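Local coordinates for protein cellulose 1,4-beta-cellobiosidase (Thermobifida fusca, PDB 4JJJ) that probably cleaves cellulose to cellobiose as a cellobiohydrolase, this chain being the family 48 glycoside hydrolase catalytic domain of a longer protein, at residues 354-362 with 428-437; 273-281 with 393-401. The protein carries 1 engineered substitution. All blocks are in the same frame, centred on the assembly; numbering follows the deposited sequence. Where two conformers were deposited one is given.

Interaction 1. Residues 354-362 with 428-437; sequences TSFDRQLEF and LYYVTGDARA. With ZN (zinc ion), chain T.
Beside a zinc site on helix 348-365, Arg436 from the start of helix 435-450 brings its guanidinium to Leu360 and Phe356. Leu360 CD1 sits over one face of that group, 3.5 Å from Arg436 CZ. Arg436 NH2 comes 3.5 Å from Phe356 CE2 with the planes nearly perpendicular, and Arg436 CZ lies 5.2 Å from the ring centroid, so any cation-pi attraction is weak at most. Asp434 fixes the guanidinium's rotation: Arg436 NE and NH2 bind side-on, one to each carboxylate oxygen through its syn lone pair, the NH2 to OD2 salt bridge measuring 2.8 Å and 172°. Asp434 is also the N-cap of helix 435-450, its OD1 accepting from Ala437 N at 3.2 Å, so one carboxylate both caps the helix and orients the arginine. The turn between helices 416-432 and 435-450, with Gly433 at positive phi, packs on helix 348-365, consistent with the (alpha/alpha)6 fold of this family. Deeper in, Leu428 CD2 meets the edge of the Phe356 ring, 3.7 Å from CE1. Zinc is held by Asp357 OD1 and Glu361 OE2, one helical turn apart, both at 2.0 Å, and by a water. A second water, donating to Asp357 OD1 at 2.7 Å, accepts a weak bond from Arg436 NH1.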
loop_
_atom_site.group_PDB
_atom_site.type_symbol
_atom_site.label_atom_id
_atom_site.label_comp_id
_atom_site.label_asym_id
_atom_site.label_seq_id
_atom_site.Cartn_x
_atom_site.Cartn_y
_atom_site.Cartn_z
ATOM N N THR A 354 19.765 8.109 5.653
ATOM C CA THR A 354 19.435 9.235 4.743
ATOM C C THR A 354 17.920 9.328 4.554
ATOM O O THR A 354 17.373 10.402 4.654
ATOM C CB THR A 354 20.144 9.047 3.423
ATOM O OG1 THR A 354 21.547 8.961 3.654
ATOM C CG2 THR A 354 19.854 10.156 2.507
ATOM N N SER A 355 17.314 8.201 4.346
ATOM C CA SER A 355 15.821 8.152 4.192
ATOM C C SER A 355 15.049 8.630 5.437
ATOM O O SER A 355 14.044 9.317 5.309
ATOM C CB SER A 355 15.336 6.741 3.792
ATOM O OG SER A 355 13.951 6.721 3.457
ATOM N N PHE A 356 15.501 8.224 6.637
ATOM C CA PHE A 356 14.885 8.665 7.881
ATOM C C PHE A 356 14.783 10.197 7.891
ATOM O O PHE A 356 13.719 10.798 8.136
ATOM C CB PHE A 356 15.650 8.096 9.045
ATOM C CG PHE A 356 15.185 8.515 10.416
ATOM C CD1 PHE A 356 13.857 8.487 10.762
ATOM C CD2 PHE A 356 16.074 8.883 11.413
ATOM C CE1 PHE A 356 13.418 8.837 12.025
ATOM C CE2 PHE A 356 15.676 9.212 12.680
ATOM C CZ PHE A 356 14.335 9.198 13.002
ATOM N N ASP A 357 15.923 10.839 7.692
ATOM C CA ASP A 357 15.998 12.296 7.619
ATOM C C ASP A 357 15.132 12.868 6.484
ATOM O O ASP A 357 14.308 13.785 6.730
ATOM C CB ASP A 357 17.451 12.720 7.419
ATOM C CG ASP A 357 17.619 14.185 7.078
ATOM O OD1 ASP A 357 17.119 14.971 7.892
ATOM O OD2 ASP A 357 18.174 14.486 5.952
ATOM N N ARG A 358 15.305 12.333 5.277
ATOM C CA ARG A 358 14.615 12.839 4.124
ATOM C C ARG A 358 13.049 12.731 4.272
ATOM O O ARG A 358 12.297 13.651 3.932
ATOM C CB ARG A 358 15.002 12.121 2.856
ATOM C CG ARG A 358 14.584 12.831 1.575
ATOM C CD ARG A 358 15.346 14.099 1.300
ATOM N NE ARG A 358 16.782 13.981 1.148
ATOM C CZ ARG A 358 17.353 13.683 -0.038
ATOM N NH1 ARG A 358 16.666 13.400 -1.109
ATOM N NH2 ARG A 358 18.656 13.660 -0.150
ATOM N N GLN A 359 12.611 11.611 4.856
ATOM C CA GLN A 359 11.167 11.418 5.024
ATOM C C GLN A 359 10.628 12.457 6.000
ATOM O O GLN A 359 9.553 13.026 5.756
ATOM C CB GLN A 359 10.881 10.021 5.548
ATOM C CG GLN A 359 11.097 8.897 4.530
ATOM C CD GLN A 359 10.610 7.554 5.038
ATOM O OE1 GLN A 359 9.593 7.419 5.719
ATOM N NE2 GLN A 359 11.452 6.564 4.807
ATOM N N LEU A 360 11.316 12.768 7.113
ATOM C CA LEU A 360 10.827 13.774 7.996
ATOM C C LEU A 360 10.816 15.143 7.351
ATOM O O LEU A 360 9.835 15.908 7.608
ATOM C CB LEU A 360 11.659 13.812 9.291
ATOM C CG LEU A 360 11.331 12.620 10.242
ATOM C CD1 LEU A 360 12.528 12.438 11.209
ATOM C CD2 LEU A 360 10.019 12.912 10.949
ATOM N N GLU A 361 11.806 15.500 6.566
ATOM C CA GLU A 361 11.775 16.810 5.848
ATOM C C GLU A 361 10.604 16.884 4.858
ATOM O O GLU A 361 9.895 17.862 4.871
ATOM C CB GLU A 361 13.045 16.980 5.068
ATOM C CG GLU A 361 14.232 17.238 5.934
ATOM C CD GLU A 361 15.455 17.701 5.142
ATOM O OE1 GLU A 361 15.343 18.189 4.023
ATOM O OE2 GLU A 361 16.632 17.518 5.608
ATOM N N PHE A 362 10.381 15.783 4.133
ATOM C CA PHE A 362 9.261 15.674 3.178
ATOM C C PHE A 362 7.905 15.868 3.824
ATOM O O PHE A 362 7.109 16.677 3.385
ATOM C CB PHE A 362 9.326 14.270 2.554
ATOM C CG PHE A 362 8.315 13.919 1.541
ATOM C CD1 PHE A 362 8.289 14.497 0.302
ATOM C CD2 PHE A 362 7.493 12.798 1.739
ATOM C CE1 PHE A 362 7.424 14.059 -0.685
ATOM C CE2 PHE A 362 6.636 12.383 0.728
ATOM C CZ PHE A 362 6.589 12.984 -0.472
ATOM N N LEU A 428 7.229 7.223 16.574
ATOM C CA LEU A 428 8.595 7.724 16.703
ATOM C C LEU A 428 8.720 8.672 17.864
ATOM O O LEU A 428 9.688 8.584 18.677
ATOM C CB LEU A 428 9.030 8.369 15.392
ATOM C CG LEU A 428 10.393 8.991 15.431
ATOM C CD1 LEU A 428 11.446 7.839 15.542
ATOM C CD2 LEU A 428 10.623 9.831 14.163
ATOM N N TYR A 429 7.810 9.646 17.921
ATOM C CA TYR A 429 7.803 10.635 18.981
ATOM C C TYR A 429 7.707 9.969 20.363
ATOM O O TYR A 429 8.478 10.249 21.249
ATOM C CB TYR A 429 6.623 11.597 18.760
ATOM C CG TYR A 429 6.472 12.650 19.782
ATOM C CD1 TYR A 429 7.514 13.500 20.144
ATOM C CD2 TYR A 429 5.292 12.761 20.440
ATOM C CE1 TYR A 429 7.332 14.427 21.139
ATOM C CE2 TYR A 429 5.081 13.698 21.444
ATOM C CZ TYR A 429 6.111 14.528 21.792
ATOM O OH TYR A 429 5.867 15.540 22.769
ATOM N N TYR A 430 6.842 8.932 20.478
ATOM C CA TYR A 430 6.792 8.144 21.697
ATOM C C TYR A 430 8.139 7.525 22.029
ATOM O O TYR A 430 8.572 7.578 23.218
ATOM C CB TYR A 430 5.685 7.124 21.576
ATOM C CG TYR A 430 5.697 6.041 22.617
ATOM C CD1 TYR A 430 5.578 6.357 23.973
ATOM C CD2 TYR A 430 5.796 4.730 22.237
ATOM C CE1 TYR A 430 5.626 5.340 24.918
ATOM C CE2 TYR A 430 5.796 3.695 23.210
ATOM C CZ TYR A 430 5.729 4.022 24.554
ATOM O OH TYR A 430 5.699 2.937 25.462
ATOM N N VAL A 431 8.765 6.884 21.060
ATOM C CA VAL A 431 10.024 6.145 21.293
ATOM C C VAL A 431 11.154 7.075 21.684
ATOM O O VAL A 431 11.835 6.791 22.729
ATOM C CB VAL A 431 10.365 5.277 20.123
ATOM C CG1 VAL A 431 11.728 4.651 20.313
ATOM C CG2 VAL A 431 9.249 4.208 19.903
ATOM N N THR A 432 11.381 8.133 20.926
ATOM C CA THR A 432 12.639 8.896 21.037
ATOM C C THR A 432 12.389 10.352 21.434
ATOM O O THR A 432 13.388 11.083 21.742
ATOM C CB THR A 432 13.438 8.937 19.687
ATOM O OG1 THR A 432 12.748 9.806 18.774
ATOM C CG2 THR A 432 13.678 7.575 19.109
ATOM N N GLY A 433 11.144 10.871 21.404
ATOM C CA GLY A 433 10.904 12.242 21.581
ATOM C C GLY A 433 11.285 13.152 20.403
ATOM O O GLY A 433 11.283 14.423 20.554
ATOM N N ASP A 434 11.567 12.590 19.236
ATOM C CA ASP A 434 12.105 13.282 18.060
ATOM C C ASP A 434 11.408 14.654 17.886
ATOM O O ASP A 434 10.198 14.712 17.610
ATOM C CB ASP A 434 11.948 12.425 16.800
ATOM C CG ASP A 434 12.732 12.965 15.635
ATOM O OD1 ASP A 434 12.398 14.074 15.149
ATOM O OD2 ASP A 434 13.662 12.221 15.221
ATOM N N ALA A 435 12.170 15.712 18.027
ATOM C CA ALA A 435 11.619 17.092 17.959
ATOM C C ALA A 435 10.976 17.395 16.601
ATOM O O ALA A 435 10.108 18.261 16.535
ATOM C CB ALA A 435 12.704 18.102 18.241
ATOM N N ARG A 436 11.471 16.785 15.562
ATOM C CA ARG A 436 10.960 16.974 14.201
ATOM C C ARG A 436 9.563 16.371 14.148
ATOM O O ARG A 436 8.584 17.001 13.628
ATOM C CB ARG A 436 11.841 16.369 13.112
ATOM C CG ARG A 436 13.296 16.949 13.172
ATOM C CD ARG A 436 14.275 16.105 12.371
ATOM N NE ARG A 436 14.482 14.814 12.968
ATOM C CZ ARG A 436 15.406 13.921 12.582
ATOM N NH1 ARG A 436 16.168 14.226 11.551
ATOM N NH2 ARG A 436 15.469 12.709 13.138
ATOM N N ALA A 437 9.448 15.148 14.591
ATOM C CA ALA A 437 8.100 14.517 14.719
ATOM C C ALA A 437 7.152 15.333 15.558
ATOM O O ALA A 437 5.995 15.532 15.222
ATOM C CB ALA A 437 8.238 13.143 15.257
HETATM ZN ZN ZN T . 17.353 16.881 7.340
HETATM O O HOH W 1 14.667 15.495 8.942
HETATM O O HOH W 2 19.330 17.438 7.284
#

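Interaction 2. Residues 273-281 with 393-401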
loop_
_atom_site.group_PDB
_atom_site.type_symbol
_atom_site.label_atom_id
_atom_site.label_comp_id
_atom_site.label_asym_id
_atom_site.label_seq_id
_atom_site.Cartn_x
_atom_site.Cartn_y
_atom_site.Cartn_z
ATOM N N LYS A 273 16.860 7.379 -13.223
ATOM C CA LYS A 273 17.331 8.717 -13.638
ATOM C C LYS A 273 17.889 9.460 -12.494
ATOM O O LYS A 273 17.481 9.342 -11.328
ATOM C CB LYS A 273 16.209 9.533 -14.139
ATOM C CG LYS A 273 15.484 9.048 -15.343
ATOM C CD LYS A 273 16.202 9.173 -16.625
ATOM C CE LYS A 273 15.228 9.430 -17.789
ATOM N NZ LYS A 273 16.107 9.542 -18.997
ATOM N N LYS A 274 18.797 10.379 -12.797
ATOM C CA LYS A 274 19.245 11.262 -11.765
ATOM C C LYS A 274 18.073 12.076 -11.221
ATOM O O LYS A 274 17.224 12.618 -11.970
ATOM C CB LYS A 274 20.226 12.253 -12.360
ATOM C CG LYS A 274 20.837 13.276 -11.399
ATOM C CD LYS A 274 21.863 14.123 -12.194
ATOM C CE LYS A 274 22.552 15.149 -11.326
ATOM N NZ LYS A 274 23.606 14.562 -10.448
ATOM N N ILE A 275 18.023 12.199 -9.907
ATOM C CA ILE A 275 16.987 13.022 -9.302
ATOM C C ILE A 275 17.197 14.491 -9.445
ATOM O O ILE A 275 18.315 15.017 -9.209
ATOM C CB ILE A 275 16.834 12.742 -7.793
ATOM C CG1 ILE A 275 16.611 11.255 -7.527
ATOM C CG2 ILE A 275 15.777 13.687 -7.214
ATOM C CD1 ILE A 275 15.310 10.713 -8.047
ATOM N N GLY A 276 16.171 15.180 -9.883
ATOM C CA GLY A 276 16.123 16.624 -9.763
ATOM C C GLY A 276 16.034 17.297 -11.111
ATOM O O GLY A 276 16.856 17.056 -11.953
ATOM N N ASN A 277 15.031 18.149 -11.232
ATOM C CA ASN A 277 14.729 18.886 -12.480
ATOM C C ASN A 277 14.805 17.936 -13.680
ATOM O O ASN A 277 15.396 18.192 -14.730
ATOM C CB ASN A 277 15.670 20.065 -12.565
ATOM C CG ASN A 277 15.514 20.992 -11.338
ATOM O OD1 ASN A 277 14.446 21.412 -11.039
ATOM N ND2 ASN A 277 16.573 21.182 -10.570
ATOM N N CYS A 278 14.175 16.763 -13.512
ATOM C CA CYS A 278 14.319 15.672 -14.452
ATOM C C CYS A 278 13.187 15.842 -15.413
ATOM O O CYS A 278 12.120 15.162 -15.313
ATOM C CB CYS A 278 14.235 14.335 -13.719
ATOM S SG CYS A 278 14.574 12.874 -14.727
ATOM N N VAL A 279 13.431 16.681 -16.452
ATOM C CA VAL A 279 12.371 17.111 -17.355
ATOM C C VAL A 279 12.892 16.752 -18.754
ATOM O O VAL A 279 13.979 17.198 -19.126
ATOM C CB VAL A 279 12.090 18.608 -17.259
ATOM C CG1 VAL A 279 11.081 19.042 -18.275
ATOM C CG2 VAL A 279 11.558 18.931 -15.890
ATOM N N GLY A 280 12.122 15.973 -19.495
ATOM C CA GLY A 280 12.507 15.510 -20.828
ATOM C C GLY A 280 13.129 14.128 -20.714
ATOM O O GLY A 280 14.250 13.968 -20.240
ATOM N N ALA A 281 12.400 13.104 -21.134
ATOM C CA ALA A 281 12.896 11.794 -21.024
ATOM C C ALA A 281 14.233 11.538 -21.739
ATOM O O ALA A 281 15.065 10.864 -21.196
ATOM C CB ALA A 281 11.860 10.790 -21.431
ATOM N N SER A 393 5.922 24.083 -6.975
ATOM C CA SER A 393 6.779 23.803 -5.826
ATOM C C SER A 393 7.709 22.602 -6.019
ATOM O O SER A 393 7.358 21.590 -6.624
ATOM C CB SER A 393 5.895 23.556 -4.573
ATOM O OG SER A 393 6.655 23.567 -3.405
ATOM N N GLN A 394 8.876 22.631 -5.371
ATOM C CA GLN A 394 9.831 21.534 -5.461
ATOM C C GLN A 394 10.335 21.077 -4.086
ATOM O O GLN A 394 10.333 21.851 -3.094
ATOM C CB GLN A 394 10.989 21.891 -6.331
ATOM C CG GLN A 394 10.598 22.018 -7.788
ATOM C CD GLN A 394 11.801 22.317 -8.647
ATOM O OE1 GLN A 394 12.260 23.444 -8.618
ATOM N NE2 GLN A 394 12.339 21.354 -9.333
ATOM N N PHE A 395 10.789 19.852 -4.060
ATOM C CA PHE A 395 11.419 19.242 -2.862
ATOM C C PHE A 395 12.583 18.442 -3.471
ATOM O O PHE A 395 12.399 17.427 -4.141
ATOM C CB PHE A 395 10.434 18.347 -2.137
ATOM C CG PHE A 395 11.042 17.620 -0.975
ATOM C CD1 PHE A 395 11.131 18.194 0.209
ATOM C CD2 PHE A 395 11.428 16.299 -1.081
ATOM C CE1 PHE A 395 11.663 17.518 1.331
ATOM C CE2 PHE A 395 12.013 15.586 -0.067
ATOM C CZ PHE A 395 12.103 16.222 1.185
ATOM N N TYR A 396 13.825 18.851 -3.180
ATOM C CA TYR A 396 15.008 18.202 -3.679
ATOM C C TYR A 396 14.946 17.990 -5.193
ATOM O O TYR A 396 15.290 16.922 -5.717
ATOM C CB TYR A 396 15.355 16.935 -2.867
ATOM C CG TYR A 396 15.851 17.139 -1.479
ATOM C CD1 TYR A 396 17.187 17.065 -1.238
ATOM C CD2 TYR A 396 15.022 17.450 -0.426
ATOM C CE1 TYR A 396 17.669 17.312 0.018
ATOM C CE2 TYR A 396 15.476 17.698 0.822
ATOM C CZ TYR A 396 16.818 17.663 1.031
ATOM O OH TYR A 396 17.280 17.819 2.331
ATOM N N GLY A 397 14.421 18.982 -5.852
ATOM C CA GLY A 397 14.326 18.950 -7.328
ATOM C C GLY A 397 13.158 18.151 -7.913
ATOM O O GLY A 397 13.012 18.104 -9.148
ATOM N N MET A 398 12.434 17.455 -7.070
ATOM C CA MET A 398 11.176 16.816 -7.446
ATOM C C MET A 398 10.020 17.783 -7.351
ATOM O O MET A 398 10.127 18.853 -6.709
ATOM C CB MET A 398 10.983 15.546 -6.562
ATOM C CG MET A 398 12.003 14.539 -6.785
ATOM S SD MET A 398 11.462 12.903 -6.147
ATOM C CE MET A 398 11.391 13.363 -4.407
ATOM N N TYR A 399 8.912 17.430 -8.029
ATOM C CA TYR A 399 7.832 18.325 -8.174
ATOM C C TYR A 399 6.665 18.000 -7.318
ATOM O O TYR A 399 6.205 16.842 -7.363
ATOM C CB TYR A 399 7.386 18.351 -9.649
ATOM C CG TYR A 399 8.523 18.897 -10.537
ATOM C CD1 TYR A 399 8.756 20.231 -10.579
ATOM C CD2 TYR A 399 9.345 18.029 -11.206
ATOM C CE1 TYR A 399 9.831 20.730 -11.325
ATOM C CE2 TYR A 399 10.407 18.517 -11.950
ATOM C CZ TYR A 399 10.603 19.868 -11.996
ATOM O OH TYR A 399 11.696 20.415 -12.705
ATOM N N TYR A 400 6.079 18.979 -6.636
ATOM C CA TYR A 400 4.890 18.759 -5.798
ATOM C C TYR A 400 3.739 18.182 -6.591
ATOM O O TYR A 400 3.382 18.678 -7.649
ATOM C CB TYR A 400 4.449 20.078 -5.125
ATOM C CG TYR A 400 3.121 19.933 -4.436
ATOM C CD1 TYR A 400 3.008 19.114 -3.323
ATOM C CD2 TYR A 400 2.000 20.575 -4.853
ATOM C CE1 TYR A 400 1.814 18.892 -2.691
ATOM C CE2 TYR A 400 0.811 20.454 -4.219
ATOM C CZ TYR A 400 0.645 19.562 -3.122
ATOM O OH TYR A 400 -0.563 19.368 -2.458
ATOM N N ASP A 401 3.139 17.103 -6.105
ATOM C CA ASP A 401 2.005 16.442 -6.716
ATOM C C ASP A 401 0.924 16.262 -5.634
ATOM O O ASP A 401 1.092 15.563 -4.665
ATOM C CB ASP A 401 2.312 15.089 -7.361
ATOM C CG ASP A 401 1.247 14.624 -8.334
ATOM O OD1 ASP A 401 0.077 15.032 -8.167
ATOM O OD2 ASP A 401 1.647 13.872 -9.278
HETATM O O HOH W 3 12.577 16.158 -11.139
#
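The loop 273-281 meets the 393-401 hairpin backbone to backbone, Gly276 CA and Gly397 CA standing 3.8 Å apart, and Asn277 N donates to Gly397 O at 2.9 Å with an N-H...O angle of 161°. The two glycine backbones meet with no side chain between them, and Gly276 CA makes a CA-H...O contact with Gly397 O at 3.5 Å. That carbonyl oxygen also accepts from a water, which in turn accepts from Cys278 N, so a direct and a water-mediated link converge on one acceptor.

Asn277 OD1 takes the second direct bond, from Gln394 NE2 at 2.7 Å. The oxygen lies in the amide plane of Gln394, whereas the donor is tilted from the carbonyl plane of Asn277, and the two amides are turned 60° against each other. Asn277 CG is placed beside its own backbone N (chi1 -59°), which lets its amide oxygen reach across to Gln394. The hairpin is closed by a type I' turn from Phe395 to Met398, with Phe395 and Met398 exchanging both backbone bonds; its strands 394-395 and 398-401 form one side of a four-stranded antiparallel sheet. On the loop side, Cys278, the centre of an inverse gamma turn, is tied to Cys284 by a disulfide.

Apolar contacts flank the polar centre. Ile275 CG2 rests 3.6 Å from Tyr396 O and 3.9 Å from Met398 CG. At the other end, the Val279 and Tyr399 side chains cross at about a right angle, with Val279 CG2 3.5 Å from Tyr399 OH, while Cys278 N comes near the edge of the Tyr399 ring. Tyr396 turns its ring away from the loop, its hydroxyl directed to Glu361 OE1 of the zinc site.

How the interactions relate
From the N terminus the segments come in the order 273-281, 354-362, 393-401 and 428-437, so the two contacts cross. Interaction 2 closes 111 intervening residues, bringing the loop after helix 250-263 to the 393-401 hairpin; interaction 1 closes 65, joining helix 348-365 to the joint between helices 416-432 and 435-450. Helix 416-432 is the next regular element after strand 398-401. The centres of the two interactions are 23 Å apart, yet the middle two segments touch: Tyr396 OH lies 2.6 Å from Glu361 OE1, a probable hydrogen bond, the Tyr396 ring packs on Arg358, and Phe395 CZ lies 3.4 Å from Phe362 N. The hairpin thus bridges the loop and the zinc-bearing helix.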